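Reticulocyte binding protein (Streptococcus agalactiae COH1, PDB 3FAW) is a cell-wall-anchored pullulanase, a glycoside hydrolase that probably cleaves alpha-1,6 glucosidic linkages in pullulan and in branched alpha-glucans such as glycogen. Local coordinates at residues A273-L284 and L292-K301; P246-A257 and Y444-D452. All blocks are in the same frame, centred on the assembly; numbering follows the deposited sequence.

Contact 1: A273-L284 and L292-K301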
loop_
_atom_site.group_PDB
_atom_site.type_symbol
_atom_site.label_atom_id
_atom_site.label_comp_id
_atom_site.label_asym_id
_atom_site.label_seq_id
_atom_site.Cartn_x
_atom_site.Cartn_y
_atom_site.Cartn_z
ATOM N N ALA A 273 8.038 -6.881 -3.235
ATOM C CA ALA A 273 8.718 -7.757 -2.271
ATOM C C ALA A 273 8.596 -7.282 -0.815
ATOM O O ALA A 273 8.548 -6.081 -0.530
ATOM C CB ALA A 273 10.194 -7.894 -2.646
ATOM N N HIS A 274 8.543 -8.251 0.095
ATOM C CA HIS A 274 8.636 -8.028 1.538
ATOM C C HIS A 274 10.101 -8.265 1.958
ATOM O O HIS A 274 10.727 -9.236 1.524
ATOM C CB HIS A 274 7.701 -9.016 2.236
ATOM C CG HIS A 274 7.509 -8.774 3.698
ATOM N ND1 HIS A 274 8.442 -9.143 4.645
ATOM C CD2 HIS A 274 6.465 -8.253 4.383
ATOM C CE1 HIS A 274 7.990 -8.834 5.847
ATOM N NE2 HIS A 274 6.792 -8.293 5.717
ATOM N N VAL A 275 10.641 -7.373 2.788
ATOM C CA VAL A 275 12.074 -7.383 3.138
ATOM C C VAL A 275 12.516 -8.660 3.859
ATOM O O VAL A 275 13.633 -9.145 3.652
ATOM C CB VAL A 275 12.455 -6.150 3.993
ATOM C CG1 VAL A 275 13.906 -6.236 4.462
ATOM C CG2 VAL A 275 12.230 -4.870 3.200
ATOM N N ARG A 276 11.639 -9.189 4.709
ATOM C CA ARG A 276 11.860 -10.481 5.360
ATOM C C ARG A 276 11.849 -11.624 4.338
ATOM O O ARG A 276 12.818 -12.384 4.238
ATOM C CB ARG A 276 10.785 -10.727 6.424
ATOM C CG ARG A 276 10.914 -12.044 7.188
ATOM C CD ARG A 276 12.127 -12.038 8.090
ATOM N NE ARG A 276 12.177 -13.218 8.952
ATOM C CZ ARG A 276 13.045 -13.400 9.945
ATOM N NH1 ARG A 276 13.959 -12.478 10.236
ATOM N NH2 ARG A 276 12.995 -14.513 10.658
ATOM N N ASP A 277 10.750 -11.728 3.589
ATOM C CA ASP A 277 10.548 -12.813 2.614
ATOM C C ASP A 277 11.751 -13.035 1.708
ATOM O O ASP A 277 12.149 -14.172 1.450
ATOM C CB ASP A 277 9.349 -12.513 1.696
ATOM C CG ASP A 277 8.018 -12.490 2.430
ATOM O OD1 ASP A 277 7.979 -12.748 3.653
ATOM O OD2 ASP A 277 7.002 -12.199 1.761
ATOM N N PHE A 278 12.307 -11.935 1.212
ATOM C CA PHE A 278 13.263 -11.971 0.113
ATOM C C PHE A 278 14.610 -12.600 0.483
ATOM O O PHE A 278 15.369 -12.970 -0.411
ATOM C CB PHE A 278 13.476 -10.554 -0.439
ATOM C CG PHE A 278 14.097 -10.509 -1.818
ATOM C CD1 PHE A 278 13.561 -11.244 -2.869
ATOM C CD2 PHE A 278 15.199 -9.697 -2.071
ATOM C CE1 PHE A 278 14.120 -11.190 -4.138
ATOM C CE2 PHE A 278 15.761 -9.636 -3.338
ATOM C CZ PHE A 278 15.217 -10.382 -4.375
ATOM N N THR A 279 14.907 -12.710 1.781
ATOM C CA THR A 279 16.172 -13.304 2.240
ATOM C C THR A 279 16.055 -14.195 3.486
ATOM O O THR A 279 17.047 -14.404 4.181
ATOM C CB THR A 279 17.236 -12.200 2.516
ATOM O OG1 THR A 279 16.774 -11.328 3.556
ATOM C CG2 THR A 279 17.520 -11.385 1.247
ATOM N N SER A 280 14.864 -14.733 3.760
ATOM C CA SER A 280 14.657 -15.600 4.931
ATOM C C SER A 280 14.833 -17.096 4.636
ATOM O O SER A 280 14.720 -17.919 5.542
ATOM C CB SER A 280 13.271 -15.370 5.538
ATOM O OG SER A 280 12.242 -15.742 4.638
ATOM N N ASP A 281 15.108 -17.444 3.382
ATOM C CA ASP A 281 15.327 -18.843 2.989
ATOM C C ASP A 281 16.512 -19.463 3.741
ATOM O O ASP A 281 17.616 -18.907 3.747
ATOM C CB ASP A 281 15.571 -18.929 1.478
ATOM C CG ASP A 281 15.436 -20.348 0.924
ATOM O OD1 ASP A 281 15.402 -21.322 1.703
ATOM O OD2 ASP A 281 15.368 -20.482 -0.314
ATOM N N GLN A 282 16.273 -20.624 4.353
ATOM C CA GLN A 282 17.318 -21.403 5.036
ATOM C C GLN A 282 18.477 -21.735 4.092
ATOM O O GLN A 282 19.611 -21.910 4.532
ATOM C CB GLN A 282 16.738 -22.713 5.589
ATOM C CG GLN A 282 15.704 -22.539 6.695
ATOM C CD GLN A 282 14.828 -23.770 6.890
ATOM O OE1 GLN A 282 15.238 -24.895 6.596
ATOM N NE2 GLN A 282 13.613 -23.559 7.386
ATOM N N SER A 283 18.167 -21.832 2.799
ATOM C CA SER A 283 19.158 -22.054 1.745
ATOM C C SER A 283 20.285 -21.022 1.747
ATOM O O SER A 283 21.400 -21.330 1.335
ATOM C CB SER A 283 18.465 -22.040 0.379
ATOM O OG SER A 283 19.398 -22.153 -0.678
ATOM N N LEU A 284 19.988 -19.805 2.202
ATOM C CA LEU A 284 20.961 -18.712 2.217
ATOM C C LEU A 284 21.900 -18.738 3.429
ATOM O O LEU A 284 22.851 -17.953 3.485
ATOM C CB LEU A 284 20.243 -17.355 2.153
ATOM C CG LEU A 284 19.411 -17.062 0.894
ATOM C CD1 LEU A 284 18.818 -15.664 0.957
ATOM C CD2 LEU A 284 20.234 -17.232 -0.375
ATOM N N LEU A 292 19.777 -12.257 8.132
ATOM C CA LEU A 292 18.625 -12.561 7.290
ATOM C C LEU A 292 17.451 -11.624 7.561
ATOM O O LEU A 292 17.221 -11.213 8.700
ATOM C CB LEU A 292 18.194 -14.023 7.467
ATOM C CG LEU A 292 17.678 -14.482 8.837
ATOM C CD1 LEU A 292 16.229 -14.104 9.026
ATOM C CD2 LEU A 292 17.835 -15.991 8.979
ATOM N N GLY A 293 16.731 -11.272 6.498
ATOM C CA GLY A 293 15.513 -10.474 6.607
ATOM C C GLY A 293 15.720 -9.008 6.945
ATOM O O GLY A 293 14.819 -8.368 7.482
ATOM N N THR A 294 16.898 -8.478 6.623
ATOM C CA THR A 294 17.235 -7.080 6.887
ATOM C C THR A 294 17.453 -6.318 5.581
ATOM O O THR A 294 17.593 -6.927 4.517
ATOM C CB THR A 294 18.519 -6.960 7.747
ATOM O OG1 THR A 294 19.638 -7.498 7.030
ATOM C CG2 THR A 294 18.365 -7.696 9.086
ATOM N N PHE A 295 17.476 -4.985 5.674
ATOM C CA PHE A 295 17.818 -4.116 4.539
ATOM C C PHE A 295 19.183 -4.479 3.956
ATOM O O PHE A 295 19.358 -4.496 2.736
ATOM C CB PHE A 295 17.851 -2.633 4.956
ATOM C CG PHE A 295 16.523 -2.083 5.424
ATOM C CD1 PHE A 295 15.380 -2.219 4.648
ATOM C CD2 PHE A 295 16.427 -1.401 6.632
ATOM C CE1 PHE A 295 14.160 -1.709 5.076
ATOM C CE2 PHE A 295 15.213 -0.884 7.063
ATOM C CZ PHE A 295 14.078 -1.037 6.280
ATOM N N ALA A 296 20.140 -4.755 4.841
ATOM C CA ALA A 296 21.517 -5.077 4.459
ATOM C C ALA A 296 21.636 -6.408 3.704
ATOM O O ALA A 296 22.479 -6.542 2.814
ATOM C CB ALA A 296 22.414 -5.091 5.696
ATOM N N ALA A 297 20.804 -7.387 4.065
ATOM C CA ALA A 297 20.761 -8.671 3.353
ATOM C C ALA A 297 20.087 -8.520 1.983
ATOM O O ALA A 297 20.557 -9.079 0.984
ATOM C CB ALA A 297 20.034 -9.725 4.193
ATOM N N PHE A 298 18.988 -7.766 1.947
ATOM C CA PHE A 298 18.255 -7.501 0.700
ATOM C C PHE A 298 19.194 -7.024 -0.413
ATOM O O PHE A 298 19.073 -7.461 -1.558
ATOM C CB PHE A 298 17.153 -6.456 0.940
ATOM C CG PHE A 298 16.049 -6.465 -0.095
ATOM C CD1 PHE A 298 14.772 -6.900 0.245
ATOM C CD2 PHE A 298 16.279 -6.020 -1.396
ATOM C CE1 PHE A 298 13.742 -6.898 -0.693
ATOM C CE2 PHE A 298 15.253 -6.020 -2.343
ATOM C CZ PHE A 298 13.980 -6.459 -1.987
ATOM N N SER A 299 20.128 -6.134 -0.075
ATOM C CA SER A 299 21.084 -5.596 -1.057
ATOM C C SER A 299 21.966 -6.672 -1.703
ATOM O O SER A 299 22.399 -6.522 -2.854
ATOM C CB SER A 299 21.973 -4.525 -0.424
ATOM O OG SER A 299 22.763 -5.073 0.612
ATOM N N GLU A 300 22.222 -7.749 -0.961
ATOM C CA GLU A 300 23.028 -8.871 -1.450
ATOM C C GLU A 300 22.334 -9.693 -2.544
ATOM O O GLU A 300 22.962 -10.565 -3.148
ATOM C CB GLU A 300 23.412 -9.804 -0.293
ATOM C CG GLU A 300 24.153 -9.125 0.856
ATOM C CD GLU A 300 24.662 -10.116 1.893
ATOM O OE1 GLU A 300 25.492 -10.988 1.545
ATOM O OE2 GLU A 300 24.240 -10.020 3.061
ATOM N N LYS A 301 21.049 -9.424 -2.785
ATOM C CA LYS A 301 20.267 -10.134 -3.801
ATOM C C LYS A 301 19.684 -9.224 -4.893
ATOM O O LYS A 301 18.787 -9.636 -5.631
ATOM C CB LYS A 301 19.141 -10.921 -3.109
ATOM C CG LYS A 301 19.634 -12.125 -2.314
ATOM C CD LYS A 301 20.380 -13.095 -3.229
ATOM C CE LYS A 301 20.492 -14.482 -2.660
ATOM N NZ LYS A 301 21.032 -15.402 -3.694
HETATM O O HOH W 1 16.127 -8.861 3.070
HETATM O O HOH W 2 13.501 -9.302 9.557
#
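Thr279 turns OG1 between its backbone N and carbonyl carbon (chi1 62°), which points it at Gly293 N, while Phe278 and Phe298 both carry their rings anti to the backbone N, which sets one ring against the other. The contact packs the loop after strand 269-273, the first strand of the catalytic TIM barrel, against the short helix 295-298 that follows it. The two aromatic side chains lie crosswise. Phe278 brings CD2 over the centre of one face of the Phe298 ring, with its own plane inclined by 37°, so the pair is neither a parallel stack nor a T. The edge of the Phe298 ring meets the first strand, CZ lying 4.1 Å from Ala273 CB; Ile313 and Leu315 of the second barrel strand and Leu375 of helix 367-381 also touch it. Beyond the ring pair, Phe278 CE2 rests against Lys301 CB at 3.6 Å.

The polar contacts centre on Thr279 and Arg276. Thr279 OG1 receives the Gly293 N-H at 2.9 Å, a bent bond of 145°, and also donates to a water that in turn donates to Val275 O and Thr294 O; one hydroxyl thus links both segments. Thr294 is the N-cap of the helix, its OG1 accepting from Ala297 N at 3.2 Å, and is also hydrogen-bonded to Gln291 O. Leu292 CD1 lies over one face of the Arg276 guanidinium, toward its rim; the same group is salt-bridged to Asp668. A second water accepts from Arg276 NH1 at 3.3 Å and donates to Gly293 O at 2.6 Å.

Contact 2: P246-A257 and Y444-D452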
loop_
_atom_site.group_PDB
_atom_site.type_symbol
_atom_site.label_atom_id
_atom_site.label_comp_id
_atom_site.label_asym_id
_atom_site.label_seq_id
_atom_site.Cartn_x
_atom_site.Cartn_y
_atom_site.Cartn_z
ATOM N N PRO A 246 18.527 12.534 10.685
ATOM C CA PRO A 246 18.488 11.791 9.420
ATOM C C PRO A 246 19.525 12.221 8.380
ATOM O O PRO A 246 20.156 11.367 7.755
ATOM C CB PRO A 246 17.070 12.066 8.906
ATOM C CG PRO A 246 16.269 12.220 10.141
ATOM C CD PRO A 246 17.172 12.946 11.102
ATOM N N SER A 247 19.699 13.531 8.214
ATOM C CA SER A 247 20.585 14.088 7.181
ATOM C C SER A 247 22.054 13.698 7.360
ATOM O O SER A 247 22.813 13.657 6.388
ATOM C CB SER A 247 20.454 15.616 7.139
ATOM O OG SER A 247 20.813 16.199 8.380
ATOM N N GLN A 248 22.447 13.402 8.599
ATOM C CA GLN A 248 23.818 13.016 8.903
ATOM C C GLN A 248 24.089 11.524 8.640
ATOM O O GLN A 248 25.241 11.103 8.642
ATOM C CB GLN A 248 24.154 13.373 10.360
ATOM C CG GLN A 248 24.168 14.881 10.640
ATOM C CD GLN A 248 24.573 15.224 12.066
ATOM O OE1 GLN A 248 24.432 14.411 12.978
ATOM N NE2 GLN A 248 25.081 16.438 12.262
ATOM N N LEU A 249 23.037 10.741 8.393
ATOM C CA LEU A 249 23.155 9.276 8.293
ATOM C C LEU A 249 23.048 8.757 6.856
ATOM O O LEU A 249 22.393 9.361 6.009
ATOM C CB LEU A 249 22.079 8.603 9.152
ATOM C CG LEU A 249 21.971 9.078 10.603
ATOM C CD1 LEU A 249 20.704 8.520 11.265
ATOM C CD2 LEU A 249 23.220 8.696 11.394
ATOM N N GLY A 250 23.690 7.623 6.600
ATOM C CA GLY A 250 23.657 6.984 5.284
ATOM C C GLY A 250 24.540 7.691 4.268
ATOM O O GLY A 250 25.178 8.697 4.597
ATOM N N PRO A 251 24.583 7.171 3.025
ATOM C CA PRO A 251 25.369 7.799 1.957
ATOM C C PRO A 251 24.940 9.246 1.728
ATOM O O PRO A 251 23.757 9.512 1.517
ATOM C CB PRO A 251 25.058 6.946 0.716
ATOM C CG PRO A 251 24.440 5.698 1.213
ATOM C CD PRO A 251 23.870 5.965 2.566
ATOM N N GLN A 252 25.900 10.164 1.770
ATOM C CA GLN A 252 25.616 11.595 1.673
ATOM C C GLN A 252 25.355 12.074 0.240
ATOM O O GLN A 252 24.874 13.191 0.038
ATOM C CB GLN A 252 26.757 12.400 2.307
ATOM C CG GLN A 252 26.884 12.189 3.813
ATOM C CD GLN A 252 25.659 12.672 4.565
ATOM O OE1 GLN A 252 25.377 13.869 4.605
ATOM N NE2 GLN A 252 24.917 11.740 5.157
ATOM N N ASN A 253 25.658 11.229 -0.744
ATOM C CA ASN A 253 25.358 11.536 -2.144
ATOM C C ASN A 253 24.099 10.823 -2.649
ATOM O O ASN A 253 23.894 10.700 -3.857
ATOM C CB ASN A 253 26.568 11.206 -3.042
ATOM C CG ASN A 253 26.948 9.737 -3.006
ATOM O OD1 ASN A 253 26.505 8.991 -2.130
ATOM N ND2 ASN A 253 27.785 9.319 -3.952
ATOM N N LEU A 254 23.259 10.359 -1.721
ATOM C CA LEU A 254 22.012 9.685 -2.069
ATOM C C LEU A 254 21.212 10.563 -3.029
ATOM O O LEU A 254 21.029 11.755 -2.784
ATOM C CB LEU A 254 21.189 9.379 -0.812
ATOM C CG LEU A 254 19.975 8.457 -0.970
ATOM C CD1 LEU A 254 20.398 7.019 -1.268
ATOM C CD2 LEU A 254 19.101 8.519 0.281
ATOM N N SER A 255 20.761 9.966 -4.130
ATOM C CA SER A 255 20.046 10.691 -5.179
ATOM C C SER A 255 18.882 9.851 -5.663
ATOM O O SER A 255 18.809 8.663 -5.371
ATOM C CB SER A 255 20.976 10.985 -6.360
ATOM O OG SER A 255 22.212 11.533 -5.930
ATOM N N PHE A 256 17.984 10.465 -6.426
ATOM C CA PHE A 256 16.873 9.732 -7.031
ATOM C C PHE A 256 17.359 8.793 -8.127
ATOM O O PHE A 256 18.494 8.903 -8.603
ATOM C CB PHE A 256 15.819 10.697 -7.571
ATOM C CG PHE A 256 15.127 11.475 -6.496
ATOM C CD1 PHE A 256 14.228 10.846 -5.643
ATOM C CD2 PHE A 256 15.391 12.825 -6.314
ATOM C CE1 PHE A 256 13.587 11.555 -4.635
ATOM C CE2 PHE A 256 14.759 13.543 -5.305
ATOM C CZ PHE A 256 13.853 12.905 -4.464
ATOM N N ALA A 257 16.492 7.867 -8.521
ATOM C CA ALA A 257 16.863 6.831 -9.480
ATOM C C ALA A 257 17.256 7.412 -10.835
ATOM O O ALA A 257 16.815 8.500 -11.209
ATOM C CB ALA A 257 15.725 5.837 -9.652
ATOM N N TYR A 444 8.880 13.912 3.416
ATOM C CA TYR A 444 10.061 13.485 4.167
ATOM C C TYR A 444 10.680 12.229 3.551
ATOM O O TYR A 444 11.877 12.203 3.259
ATOM C CB TYR A 444 9.716 13.253 5.645
ATOM C CG TYR A 444 10.791 12.515 6.420
ATOM C CD1 TYR A 444 11.963 13.155 6.817
ATOM C CD2 TYR A 444 10.638 11.172 6.743
ATOM C CE1 TYR A 444 12.953 12.467 7.529
ATOM C CE2 TYR A 444 11.614 10.482 7.451
ATOM C CZ TYR A 444 12.768 11.126 7.838
ATOM O OH TYR A 444 13.732 10.422 8.542
ATOM N N LEU A 445 9.863 11.200 3.341
ATOM C CA LEU A 445 10.344 9.965 2.721
ATOM C C LEU A 445 10.942 10.217 1.335
ATOM O O LEU A 445 11.992 9.664 1.006
ATOM C CB LEU A 445 9.230 8.916 2.647
ATOM C CG LEU A 445 8.741 8.408 4.012
ATOM C CD1 LEU A 445 7.455 7.579 3.880
ATOM C CD2 LEU A 445 9.836 7.620 4.727
ATOM N N THR A 446 10.291 11.065 0.537
ATOM C CA THR A 446 10.790 11.377 -0.804
ATOM C C THR A 446 12.151 12.067 -0.759
ATOM O O THR A 446 13.104 11.601 -1.373
ATOM C CB THR A 446 9.819 12.286 -1.599
ATOM O OG1 THR A 446 8.523 11.684 -1.655
ATOM C CG2 THR A 446 10.325 12.495 -3.017
ATOM N N SER A 447 12.232 13.177 -0.032
ATOM C CA SER A 447 13.429 14.014 -0.042
ATOM C C SER A 447 14.580 13.432 0.791
ATOM O O SER A 447 15.742 13.571 0.412
ATOM C CB SER A 447 13.099 15.443 0.419
ATOM O OG SER A 447 12.647 15.460 1.758
ATOM N N GLU A 448 14.258 12.781 1.910
ATOM C CA GLU A 448 15.289 12.227 2.800
ATOM C C GLU A 448 15.851 10.897 2.285
ATOM O O GLU A 448 17.066 10.717 2.229
ATOM C CB GLU A 448 14.741 12.044 4.221
ATOM C CG GLU A 448 15.815 11.768 5.274
ATOM C CD GLU A 448 16.880 12.850 5.319
ATOM O OE1 GLU A 448 16.516 14.043 5.344
ATOM O OE2 GLU A 448 18.082 12.511 5.327
ATOM N N PHE A 449 14.969 9.968 1.924
ATOM C CA PHE A 449 15.392 8.638 1.455
ATOM C C PHE A 449 15.497 8.516 -0.080
ATOM O O PHE A 449 15.884 7.465 -0.594
ATOM C CB PHE A 449 14.470 7.560 2.034
ATOM C CG PHE A 449 14.594 7.396 3.528
ATOM C CD1 PHE A 449 15.567 6.566 4.072
ATOM C CD2 PHE A 449 13.747 8.082 4.392
ATOM C CE1 PHE A 449 15.687 6.413 5.454
ATOM C CE2 PHE A 449 13.860 7.937 5.771
ATOM C CZ PHE A 449 14.829 7.104 6.305
ATOM N N LYS A 450 15.181 9.602 -0.793
ATOM C CA LYS A 450 15.196 9.650 -2.268
ATOM C C LYS A 450 14.330 8.558 -2.900
ATOM O O LYS A 450 14.750 7.858 -3.829
ATOM C CB LYS A 450 16.629 9.605 -2.817
ATOM C CG LYS A 450 17.550 10.682 -2.266
ATOM C CD LYS A 450 17.066 12.094 -2.560
ATOM C CE LYS A 450 18.056 13.129 -2.042
ATOM N NZ LYS A 450 17.402 14.412 -1.682
ATOM N N VAL A 451 13.108 8.436 -2.387
ATOM C CA VAL A 451 12.160 7.429 -2.846
ATOM C C VAL A 451 11.587 7.825 -4.212
ATOM O O VAL A 451 11.327 9.003 -4.476
ATOM C CB VAL A 451 11.028 7.224 -1.807
ATOM C CG1 VAL A 451 9.946 6.310 -2.347
ATOM C CG2 VAL A 451 11.610 6.666 -0.520
ATOM N N ASP A 452 11.410 6.833 -5.081
ATOM C CA ASP A 452 11.033 7.085 -6.472
ATOM C C ASP A 452 9.538 6.915 -6.733
ATOM O O ASP A 452 9.055 7.251 -7.811
ATOM C CB ASP A 452 11.835 6.173 -7.387
ATOM C CG ASP A 452 13.320 6.314 -7.165
ATOM O OD1 ASP A 452 13.880 7.359 -7.562
ATOM O OD2 ASP A 452 13.916 5.389 -6.573
#
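Phe256 and Lys450 meet crosswise, the lysine chain running over one face of the ring: Lys450 CD stands 3.9 Å from the ring centroid and only 14° off its normal, a CH-pi contact displaced toward the rim. This joins the loop that leads into the catalytic barrel to the C-terminal end of helix 432-449, where the chain turns toward the fourth barrel strand, 453-456. A bend at chi2 (-60°) folds the Lys450 side chain back, and NZ donates to Ser447 O at 2.8 Å in the carbonyl plane, tying the lysine back to the last turn of the helix it follows.

Leu254 and Lys450 lie side by side but point opposite ways, with Leu254 CG 3.5 Å from Lys450 CG. The leucine sends CD2 on to the carbonyl oxygens of Glu448 and Phe449. Around the Phe256 ring, Asp452 OD1 and Val451 O lie at the edge, whereas Thr446 O approaches obliquely, 3.3 Å from CE1. At the far end of the helix segment, Pro246 sets CG at the edge of the Tyr444 ring, 3.5 Å from OH.

Asp452 accepts the Ala257 N-H on the syn side of OD1, somewhat out of the carboxylate plane, at 2.8 Å and 163°. Its OD2 is bound by His380 and by the backbone N of Val386, so one carboxylate ties the incoming loop to helix 367-381 and to strand 385-390. Glu448 OE2, beside Pro246, is salt-bridged to Lys373, which also binds Pro246 O; the lysine charge probably offsets the closeness of these two acceptors.

Overall arrangement
Following the chain from the N-terminal beta domains, 246-257 comes first, in the loop between strand 241-242 and the barrel. Its partner, 444-452, follows 186 residues later, so contact 2 closes a long loop that spans the first three barrel strands. Contact 1 falls wholly within that span: 273-284 leaves the first strand and meets 292-301 after a loop of only seven residues. The two are therefore nested, not crossed. The centres of contact 1 and contact 2 are about 22 Å apart. The nearest atoms of contact 1 and contact 2 are about 7 Å apart, without touching. Helix 367-381 borders both, receiving Phe298 from contact 1 and Ala257 from contact 2, so local and long-range closures meet the same layer around the barrel.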